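Local coordinates for methylaspartate ammonia-lyase (Citrobacter amalonaticus, PDB 1KKO), which catalyses the reversible anti elimination of ammonia from L-threo-3-methylaspartate to give mesaconate, using magnesium as cofactor, at residues E165-F170 with A378-M383; D315-T320 with V345-K350; A322-M327 with H351-Y356. All blocks are in the same frame, centred on the assembly; numbering follows the deposited sequence.

All three contacts belong to the barrel domain of this enolase-superfamily lyase. Contact 1 joins strands 169-170 and 382-384, the first and last barrel strands along the chain, which lie side by side and close the barrel; the others are nested within its loop. Contact 2 packs helix 313-321 on helix 339-351; contact 3 pairs the stretches that follow these helices and lead into strands 327-330 and 354-357. The two interleave along the chain, their centres about 7 Å apart, with contact 1 about 15-16 Å from either. N349 ND2 to R379 O links contacts 1 and 2, M381 N to A355 O contacts 1 and 3. Together they join neighbouring beta/alpha units around the active site.

Contact 1. Residues E165-F170 with A378-M383; sequences EAIPLF and ARPMRM
R379 curls back to grip the main chain of E165 and A166, just ahead of the first strand of the barrel. Its NH1 donates to E165 O over 2.8 Å, with the acceptor almost exactly in the guanidinium plane, and NH2 adds weak bonds to that same oxygen and to A166 O. Bends at chi2 (-48°) and chi3 (-55°) bring the group round; NH1 also bonds to L376 O. E165 OE1 lies well out of the guanidinium plane, 4.3 Å from R379 NH2: charge attraction, with no N-H aimed at it.

M383 uses both its polar backbone atoms around L169 in parallel pairing: its N reaches P168 O at 2.9 Å, and its O accepts from F170 N at 2.9 Å. CA-H...O contacts from R382 and L169 accompany this ladder.

Apolar contacts lie alongside. I167 CD1 sits over the centre of the R379 guanidinium, 3.4 Å from CZ, while its CG2 meets M383 CB at 3.8 Å. L169 and selenomethionine M383 run side by side, CD2 to CE 3.6 Å, and both touch V398 of helix 392-410. R382 packs its CG on F170 CB. A polar link leads outside the segments, from R382 NH1 to H236, on which the F170 ring stacks.

Two backbone bonds fix the register where the first and last strands meet, and R379, gripping carbonyls at its edge and with I167 over one face, pins the loop that leads into strand 169-170.

Contact 2. Residues D315-T320 with V345-K350; sequences DIVDFT and VLYCNK
V317 and Y347 meet between two neighbouring helices on the outside of the TIM barrel. Segments 315-320 and 345-350 of these helices run nearly parallel, 10° apart with their axes 9.9 Å from each other at closest approach, as successive helices of a beta/alpha barrel do.

The Y347 side chain leaves with CG anti to the backbone N (chi1 -168°) and extends across the groove toward V317. Of the valine methyls, CG2, the branch beside the backbone N, stands over the middle of the ring in a CH-pi contact, 3.9 Å from the centroid and only 6° off the normal. CG1, the branch opposite that N, reaches the phenol end, 3.7 Å from Y347 OH; that hydroxyl is hydrogen-bonded to D321.

T320 approaches the same ring at its edge, CG2 lying 3.9 Å from Y347 CE2. Its rotation is fixed by its hydroxyl, which turns back into its own helix and donates to I316 O at 2.8 Å. The carbonyl of I316 thus takes two bonds, from T320 N and T320 OG1, on opposite faces of its plane.

Deeper in the groove, toward strands 327-330 and 354-357, C348 SG rests 3.8 Å from I316 CG2 and 3.9 Å from T320 OG1.

Contact 3. Residues A322-M327 with H351-Y356; sequences AGSCHM and HGMEAY
In selenomethionine M353 a chi1 of 172° sends CG away from the backbone N, and bends at chi2 (66°) and chi3 (81°) then swing its selenium and terminal methyl in against C325 and H326. CE comes to 3.3 Å from C325 O and 3.8 Å from C325 SG, and the selenium lies 3.5 Å from M327 N, pressed on the peptide between H326 and M327. Selenomethionine M327, by contrast, is extended as far as its selenium and turns only at the last torsion. This lays it across E354 and Y356: CE approaches E354 OE1 at 3.3 Å, and the selenium touches Y356 CB at 3.7 Å. The selenium lies obliquely to the tyrosine ring, a Met-aromatic contact.

One direct backbone bond crosses the contact, E354 N to H326 O at 3.0 Å. A water donates to that same carbonyl, H326 O, at 2.8 Å and also to G352 O at 2.9 Å, bridging the two segments just before the parallel pairing of M327 with E354 begins. A CA-H...O contact from M327 to E354 O continues it. The carboxylate of E354 is held from outside, OE1 by the Y271 hydroxyl and OE2 by a salt bridge to K303, which fixes the group beside the M327 methyl.

Both segments begin by ending a helix: G323 and G352, each with positive phi, complete Schellman motifs after helices 313-321 and 339-351. Strand 327-330 then enters the sheet between strands 303-306 and 354-357, with M327 bonded through its backbone to I304 and A306. The Y356 side chain lies near substrate-binding Q329 and magnesium ligand E273, while M353 packs back on C348 of helix 339-351.

Contact 1. Residues E165-F170 with A378-M383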
loop_
_atom_site.group_PDB
_atom_site.type_symbol
_atom_site.label_atom_id
_atom_site.label_comp_id
_atom_site.label_asym_id
_atom_site.label_seq_id
_atom_site.Cartn_x
_atom_site.Cartn_y
_atom_site.Cartn_z
ATOM N N GLU A 165 -11.814 4.807 -20.044
ATOM C CA GLU A 165 -12.446 5.814 -19.210
ATOM C C GLU A 165 -12.298 5.454 -17.741
ATOM O O GLU A 165 -12.452 4.301 -17.356
ATOM C CB GLU A 165 -13.929 5.932 -19.569
ATOM C CG GLU A 165 -14.687 6.995 -18.802
ATOM C CD GLU A 165 -16.084 7.212 -19.349
ATOM O OE1 GLU A 165 -16.372 6.724 -20.462
ATOM O OE2 GLU A 165 -16.900 7.868 -18.669
ATOM N N ALA A 166 -12.006 6.457 -16.931
ATOM C CA ALA A 166 -11.841 6.249 -15.507
ATOM C C ALA A 166 -13.125 5.803 -14.838
ATOM O O ALA A 166 -14.230 6.060 -15.328
ATOM C CB ALA A 166 -11.357 7.516 -14.857
ATOM N N ILE A 167 -12.953 5.116 -13.716
ATOM C CA ILE A 167 -14.040 4.679 -12.858
ATOM C C ILE A 167 -13.953 5.521 -11.590
ATOM O O ILE A 167 -12.852 5.685 -11.053
ATOM C CB ILE A 167 -13.822 3.204 -12.457
ATOM C CG1 ILE A 167 -13.774 2.269 -13.672
ATOM C CG2 ILE A 167 -14.867 2.763 -11.437
ATOM C CD1 ILE A 167 -15.063 2.174 -14.442
ATOM N N PRO A 168 -15.068 6.040 -11.070
ATOM C CA PRO A 168 -15.017 6.768 -9.803
ATOM C C PRO A 168 -14.483 5.907 -8.665
ATOM O O PRO A 168 -14.931 4.776 -8.509
ATOM C CB PRO A 168 -16.477 7.154 -9.564
ATOM C CG PRO A 168 -17.070 7.195 -10.924
ATOM C CD PRO A 168 -16.429 6.051 -11.641
ATOM N N LEU A 169 -13.560 6.465 -7.889
ATOM C CA LEU A 169 -12.906 5.747 -6.803
ATOM C C LEU A 169 -13.405 6.207 -5.444
ATOM O O LEU A 169 -13.639 7.394 -5.224
ATOM C CB LEU A 169 -11.389 5.932 -6.866
ATOM C CG LEU A 169 -10.720 5.579 -8.190
ATOM C CD1 LEU A 169 -9.209 5.718 -8.075
ATOM C CD2 LEU A 169 -11.081 4.194 -8.617
ATOM N N PHE A 170 -13.490 5.247 -4.534
ATOM C CA PHE A 170 -14.059 5.430 -3.204
ATOM C C PHE A 170 -13.021 5.112 -2.142
ATOM O O PHE A 170 -12.544 3.977 -2.058
ATOM C CB PHE A 170 -15.260 4.488 -3.064
ATOM C CG PHE A 170 -15.884 4.448 -1.708
ATOM C CD1 PHE A 170 -16.021 5.586 -0.938
ATOM C CD2 PHE A 170 -16.338 3.244 -1.210
ATOM C CE1 PHE A 170 -16.622 5.520 0.299
ATOM C CE2 PHE A 170 -16.933 3.174 0.027
ATOM C CZ PHE A 170 -17.089 4.318 0.773
ATOM N N ALA A 378 -15.529 -3.874 -17.367
ATOM C CA ALA A 378 -16.937 -4.101 -17.051
ATOM C C ALA A 378 -17.752 -2.853 -16.766
ATOM O O ALA A 378 -18.971 -2.874 -16.893
ATOM C CB ALA A 378 -17.052 -5.094 -15.895
ATOM N N ARG A 379 -17.097 -1.790 -16.311
ATOM C CA ARG A 379 -17.715 -0.486 -16.106
ATOM C C ARG A 379 -18.656 -0.374 -14.921
ATOM O O ARG A 379 -19.805 0.031 -15.059
ATOM C CB ARG A 379 -18.453 -0.038 -17.376
ATOM C CG ARG A 379 -17.616 -0.120 -18.631
ATOM C CD ARG A 379 -16.266 0.485 -18.491
ATOM N NE ARG A 379 -16.355 1.858 -18.033
ATOM C CZ ARG A 379 -15.303 2.615 -17.799
ATOM N NH1 ARG A 379 -14.085 2.108 -17.980
ATOM N NH2 ARG A 379 -15.455 3.870 -17.400
ATOM N N PRO A 380 -18.178 -0.690 -13.728
ATOM C CA PRO A 380 -18.998 -0.445 -12.547
ATOM C C PRO A 380 -19.095 1.069 -12.327
ATOM O O PRO A 380 -18.306 1.837 -12.872
ATOM C CB PRO A 380 -18.189 -1.101 -11.424
ATOM C CG PRO A 380 -16.766 -0.963 -11.899
ATOM C CD PRO A 380 -16.859 -1.255 -13.378
HETATM N N MSE A 381 -20.054 1.485 -11.520
HETATM C CA MSE A 381 -20.229 2.880 -11.167
HETATM C C MSE A 381 -19.216 3.408 -10.155
HETATM O O MSE A 381 -18.994 4.610 -10.079
HETATM C CB MSE A 381 -21.627 3.030 -10.571
HETATM C CG MSE A 381 -22.548 3.771 -11.467
HETATM SE SE MSE A 381 -22.288 5.641 -11.138
HETATM C CE MSE A 381 -23.527 5.915 -9.733
ATOM N N ARG A 382 -18.617 2.504 -9.383
ATOM C CA ARG A 382 -17.746 2.883 -8.294
ATOM C C ARG A 382 -16.790 1.750 -8.018
ATOM O O ARG A 382 -17.144 0.597 -8.183
ATOM C CB ARG A 382 -18.613 3.115 -7.058
ATOM C CG ARG A 382 -17.920 3.707 -5.844
ATOM C CD ARG A 382 -18.878 4.307 -4.833
ATOM N NE ARG A 382 -19.700 5.319 -5.483
ATOM C CZ ARG A 382 -20.842 5.804 -5.025
ATOM N NH1 ARG A 382 -21.328 5.433 -3.856
ATOM N NH2 ARG A 382 -21.516 6.675 -5.767
HETATM N N MSE A 383 -15.574 2.087 -7.600
HETATM C CA MSE A 383 -14.586 1.080 -7.242
HETATM C C MSE A 383 -13.871 1.485 -5.968
HETATM O O MSE A 383 -13.466 2.625 -5.801
HETATM C CB MSE A 383 -13.567 0.897 -8.360
HETATM C CG MSE A 383 -12.436 -0.052 -7.978
HETATM SE SE MSE A 383 -11.383 -0.664 -9.489
HETATM C CE MSE A 383 -11.004 0.981 -10.277
#

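Contact 2. Residues D315-T320 with V345-K350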
loop_
_atom_site.group_PDB
_atom_site.type_symbol
_atom_site.label_atom_id
_atom_site.label_comp_id
_atom_site.label_asym_id
_atom_site.label_seq_id
_atom_site.Cartn_x
_atom_site.Cartn_y
_atom_site.Cartn_z
ATOM N N ASP A 315 -26.221 -14.048 -5.253
ATOM C CA ASP A 315 -26.753 -13.106 -4.290
ATOM C C ASP A 315 -26.990 -11.754 -4.962
ATOM O O ASP A 315 -28.009 -11.108 -4.754
ATOM C CB ASP A 315 -25.789 -12.878 -3.129
ATOM C CG ASP A 315 -25.612 -14.075 -2.245
ATOM O OD1 ASP A 315 -26.435 -15.017 -2.266
ATOM O OD2 ASP A 315 -24.637 -14.115 -1.460
ATOM N N ILE A 316 -26.010 -11.308 -5.732
ATOM C CA ILE A 316 -26.096 -10.015 -6.391
ATOM C C ILE A 316 -27.286 -9.986 -7.360
ATOM O O ILE A 316 -28.037 -9.016 -7.411
ATOM C CB ILE A 316 -24.766 -9.695 -7.086
ATOM C CG1 ILE A 316 -23.682 -9.453 -6.021
ATOM C CG2 ILE A 316 -24.924 -8.503 -8.013
ATOM C CD1 ILE A 316 -22.285 -9.717 -6.495
ATOM N N VAL A 317 -27.453 -11.059 -8.113
ATOM C CA VAL A 317 -28.601 -11.207 -9.001
ATOM C C VAL A 317 -29.898 -11.085 -8.204
ATOM O O VAL A 317 -30.821 -10.373 -8.619
ATOM C CB VAL A 317 -28.528 -12.551 -9.739
ATOM C CG1 VAL A 317 -29.848 -12.896 -10.410
ATOM C CG2 VAL A 317 -27.413 -12.514 -10.758
ATOM N N ASP A 318 -29.964 -11.744 -7.049
ATOM C CA ASP A 318 -31.177 -11.728 -6.229
ATOM C C ASP A 318 -31.495 -10.338 -5.671
ATOM O O ASP A 318 -32.657 -9.901 -5.678
ATOM C CB ASP A 318 -31.053 -12.745 -5.095
ATOM C CG ASP A 318 -31.034 -14.185 -5.581
ATOM O OD1 ASP A 318 -31.455 -14.470 -6.724
ATOM O OD2 ASP A 318 -30.614 -15.106 -4.861
ATOM N N PHE A 319 -30.479 -9.634 -5.174
ATOM C CA PHE A 319 -30.701 -8.281 -4.687
ATOM C C PHE A 319 -31.139 -7.350 -5.823
ATOM O O PHE A 319 -31.972 -6.464 -5.623
ATOM C CB PHE A 319 -29.452 -7.722 -3.991
ATOM C CG PHE A 319 -29.299 -8.133 -2.544
ATOM C CD1 PHE A 319 -28.874 -9.404 -2.201
ATOM C CD2 PHE A 319 -29.556 -7.227 -1.543
ATOM C CE1 PHE A 319 -28.723 -9.761 -0.877
ATOM C CE2 PHE A 319 -29.402 -7.583 -0.213
ATOM C CZ PHE A 319 -28.978 -8.841 0.111
ATOM N N THR A 320 -30.544 -7.534 -6.994
ATOM C CA THR A 320 -30.886 -6.753 -8.176
ATOM C C THR A 320 -32.315 -7.013 -8.648
ATOM O O THR A 320 -33.082 -6.079 -8.861
ATOM C CB THR A 320 -29.889 -7.078 -9.281
ATOM O OG1 THR A 320 -28.579 -6.652 -8.872
ATOM C CG2 THR A 320 -30.201 -6.303 -10.565
ATOM N N VAL A 345 -21.171 -7.282 -12.465
ATOM C CA VAL A 345 -21.230 -5.886 -12.856
ATOM C C VAL A 345 -22.126 -5.730 -14.094
ATOM O O VAL A 345 -22.968 -4.829 -14.158
ATOM C CB VAL A 345 -19.820 -5.322 -13.134
ATOM C CG1 VAL A 345 -19.920 -3.965 -13.761
ATOM C CG2 VAL A 345 -18.996 -5.255 -11.857
ATOM N N LEU A 346 -21.930 -6.585 -15.083
ATOM C CA LEU A 346 -22.747 -6.535 -16.301
ATOM C C LEU A 346 -24.219 -6.786 -15.984
ATOM O O LEU A 346 -25.090 -6.153 -16.585
ATOM C CB LEU A 346 -22.254 -7.553 -17.333
ATOM C CG LEU A 346 -20.830 -7.352 -17.867
ATOM C CD1 LEU A 346 -20.516 -8.284 -19.005
ATOM C CD2 LEU A 346 -20.541 -5.929 -18.276
ATOM N N TYR A 347 -24.516 -7.685 -15.052
ATOM C CA TYR A 347 -25.903 -7.974 -14.698
ATOM C C TYR A 347 -26.527 -6.741 -14.068
ATOM O O TYR A 347 -27.656 -6.350 -14.402
ATOM C CB TYR A 347 -25.994 -9.177 -13.743
ATOM C CG TYR A 347 -27.408 -9.670 -13.591
ATOM C CD1 TYR A 347 -27.902 -10.644 -14.431
ATOM C CD2 TYR A 347 -28.243 -9.155 -12.626
ATOM C CE1 TYR A 347 -29.199 -11.101 -14.316
ATOM C CE2 TYR A 347 -29.545 -9.577 -12.518
ATOM C CZ TYR A 347 -30.016 -10.558 -13.359
ATOM O OH TYR A 347 -31.317 -10.997 -13.236
ATOM N N CYS A 348 -25.803 -6.108 -13.152
ATOM C CA CYS A 348 -26.287 -4.885 -12.523
ATOM C C CYS A 348 -26.546 -3.824 -13.574
ATOM O O CYS A 348 -27.621 -3.214 -13.606
ATOM C CB CYS A 348 -25.271 -4.348 -11.515
ATOM S SG CYS A 348 -25.141 -5.325 -10.001
ATOM N N ASN A 349 -25.558 -3.594 -14.434
ATOM C CA ASN A 349 -25.675 -2.551 -15.449
ATOM C C ASN A 349 -26.870 -2.772 -16.375
ATOM O O ASN A 349 -27.569 -1.830 -16.718
ATOM C CB ASN A 349 -24.384 -2.426 -16.269
ATOM C CG ASN A 349 -23.222 -1.859 -15.465
ATOM O OD1 ASN A 349 -23.403 -1.441 -14.339
ATOM N ND2 ASN A 349 -22.035 -1.826 -16.066
ATOM N N LYS A 350 -27.102 -4.017 -16.762
ATOM C CA LYS A 350 -28.202 -4.342 -17.661
ATOM C C LYS A 350 -29.526 -4.038 -17.025
ATOM O O LYS A 350 -30.465 -3.620 -17.708
ATOM C CB LYS A 350 -28.159 -5.825 -18.035
ATOM C CG LYS A 350 -29.291 -6.254 -18.971
ATOM C CD LYS A 350 -29.091 -7.687 -19.434
ATOM C CE LYS A 350 -30.281 -8.195 -20.222
ATOM N NZ LYS A 350 -30.288 -9.680 -20.374
#

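Contact 3. Residues A322-M327 with H351-Y356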
loop_
_atom_site.group_PDB
_atom_site.type_symbol
_atom_site.label_atom_id
_atom_site.label_comp_id
_atom_site.label_asym_id
_atom_site.label_seq_id
_atom_site.Cartn_x
_atom_site.Cartn_y
_atom_site.Cartn_z
ATOM N N ALA A 322 -34.835 -8.015 -7.129
ATOM C CA ALA A 322 -35.826 -7.546 -6.176
ATOM C C ALA A 322 -35.987 -6.021 -6.173
ATOM O O ALA A 322 -36.875 -5.500 -5.511
ATOM C CB ALA A 322 -35.439 -8.019 -4.786
ATOM N N GLY A 323 -35.131 -5.293 -6.882
ATOM C CA GLY A 323 -35.182 -3.843 -6.854
ATOM C C GLY A 323 -34.984 -3.350 -5.434
ATOM O O GLY A 323 -35.594 -2.381 -5.000
ATOM N N SER A 324 -34.072 -3.997 -4.719
ATOM C CA SER A 324 -33.977 -3.800 -3.285
ATOM C C SER A 324 -33.278 -2.531 -2.824
ATOM O O SER A 324 -33.489 -2.097 -1.692
ATOM C CB SER A 324 -33.310 -5.017 -2.657
ATOM O OG SER A 324 -31.987 -5.174 -3.133
ATOM N N CYS A 325 -32.465 -1.929 -3.684
ATOM C CA CYS A 325 -31.641 -0.801 -3.288
ATOM C C CYS A 325 -31.070 -0.171 -4.542
ATOM O O CYS A 325 -31.292 -0.674 -5.635
ATOM C CB CYS A 325 -30.508 -1.279 -2.378
ATOM S SG CYS A 325 -29.548 -2.604 -3.088
ATOM N N HIS A 326 -30.350 0.923 -4.386
ATOM C CA HIS A 326 -29.833 1.648 -5.536
ATOM C C HIS A 326 -28.507 1.139 -6.044
ATOM O O HIS A 326 -28.199 1.291 -7.215
ATOM C CB HIS A 326 -29.683 3.116 -5.174
ATOM C CG HIS A 326 -30.931 3.705 -4.614
ATOM N ND1 HIS A 326 -31.214 3.684 -3.267
ATOM C CD2 HIS A 326 -31.990 4.298 -5.215
ATOM C CE1 HIS A 326 -32.392 4.243 -3.061
ATOM N NE2 HIS A 326 -32.881 4.630 -4.224
HETATM N N MSE A 327 -27.723 0.555 -5.144
HETATM C CA MSE A 327 -26.365 0.127 -5.438
HETATM C C MSE A 327 -26.069 -1.099 -4.605
HETATM O O MSE A 327 -26.597 -1.239 -3.506
HETATM C CB MSE A 327 -25.402 1.252 -5.061
HETATM C CG MSE A 327 -23.934 0.940 -5.250
HETATM SE SE MSE A 327 -22.809 2.445 -4.740
HETATM C CE MSE A 327 -22.616 3.252 -6.474
ATOM N N HIS A 351 -29.620 -4.248 -15.719
ATOM C CA HIS A 351 -30.886 -4.119 -15.026
ATOM C C HIS A 351 -31.074 -2.775 -14.256
ATOM O O HIS A 351 -32.089 -2.563 -13.596
ATOM C CB HIS A 351 -31.079 -5.374 -14.184
ATOM C CG HIS A 351 -31.105 -6.635 -15.006
ATOM N ND1 HIS A 351 -30.022 -7.473 -15.146
ATOM C CD2 HIS A 351 -32.078 -7.161 -15.790
ATOM C CE1 HIS A 351 -30.337 -8.484 -15.934
ATOM N NE2 HIS A 351 -31.583 -8.317 -16.340
ATOM N N GLY A 352 -30.141 -1.842 -14.415
ATOM C CA GLY A 352 -30.259 -0.521 -13.805
ATOM C C GLY A 352 -29.790 -0.377 -12.372
ATOM O O GLY A 352 -29.991 0.674 -11.766
HETATM N N MSE A 353 -29.198 -1.441 -11.826
HETATM C CA MSE A 353 -28.619 -1.436 -10.483
HETATM C C MSE A 353 -27.226 -0.838 -10.570
HETATM O O MSE A 353 -26.457 -1.192 -11.469
HETATM C CB MSE A 353 -28.518 -2.864 -9.952
HETATM C CG MSE A 353 -27.759 -3.000 -8.636
HETATM SE SE MSE A 353 -28.652 -2.137 -7.141
HETATM C CE MSE A 353 -29.917 -3.513 -6.758
ATOM N N GLU A 354 -26.888 0.077 -9.670
ATOM C CA GLU A 354 -25.545 0.644 -9.666
ATOM C C GLU A 354 -24.596 -0.400 -9.082
ATOM O O GLU A 354 -24.817 -0.932 -7.986
ATOM C CB GLU A 354 -25.481 1.939 -8.867
ATOM C CG GLU A 354 -26.313 3.046 -9.489
ATOM C CD GLU A 354 -26.292 4.335 -8.695
ATOM O OE1 GLU A 354 -25.429 4.487 -7.809
ATOM O OE2 GLU A 354 -27.143 5.214 -8.963
ATOM N N ALA A 355 -23.548 -0.706 -9.836
ATOM C CA ALA A 355 -22.549 -1.678 -9.410
ATOM C C ALA A 355 -21.388 -0.990 -8.706
ATOM O O ALA A 355 -20.720 -0.148 -9.285
ATOM C CB ALA A 355 -22.058 -2.445 -10.599
ATOM N N TYR A 356 -21.187 -1.340 -7.445
ATOM C CA TYR A 356 -20.045 -0.862 -6.666
ATOM C C TYR A 356 -19.066 -2.038 -6.568
ATOM O O TYR A 356 -19.326 -3.032 -5.891
ATOM C CB TYR A 356 -20.511 -0.342 -5.292
ATOM C CG TYR A 356 -19.445 -0.215 -4.236
ATOM C CD1 TYR A 356 -18.111 0.071 -4.551
ATOM C CD2 TYR A 356 -19.782 -0.406 -2.903
ATOM C CE1 TYR A 356 -17.160 0.166 -3.542
ATOM C CE2 TYR A 356 -18.834 -0.311 -1.901
ATOM C CZ TYR A 356 -17.534 -0.044 -2.228
ATOM O OH TYR A 356 -16.591 0.006 -1.232
HETATM O O HOH W 1 -30.143 1.892 -9.129
#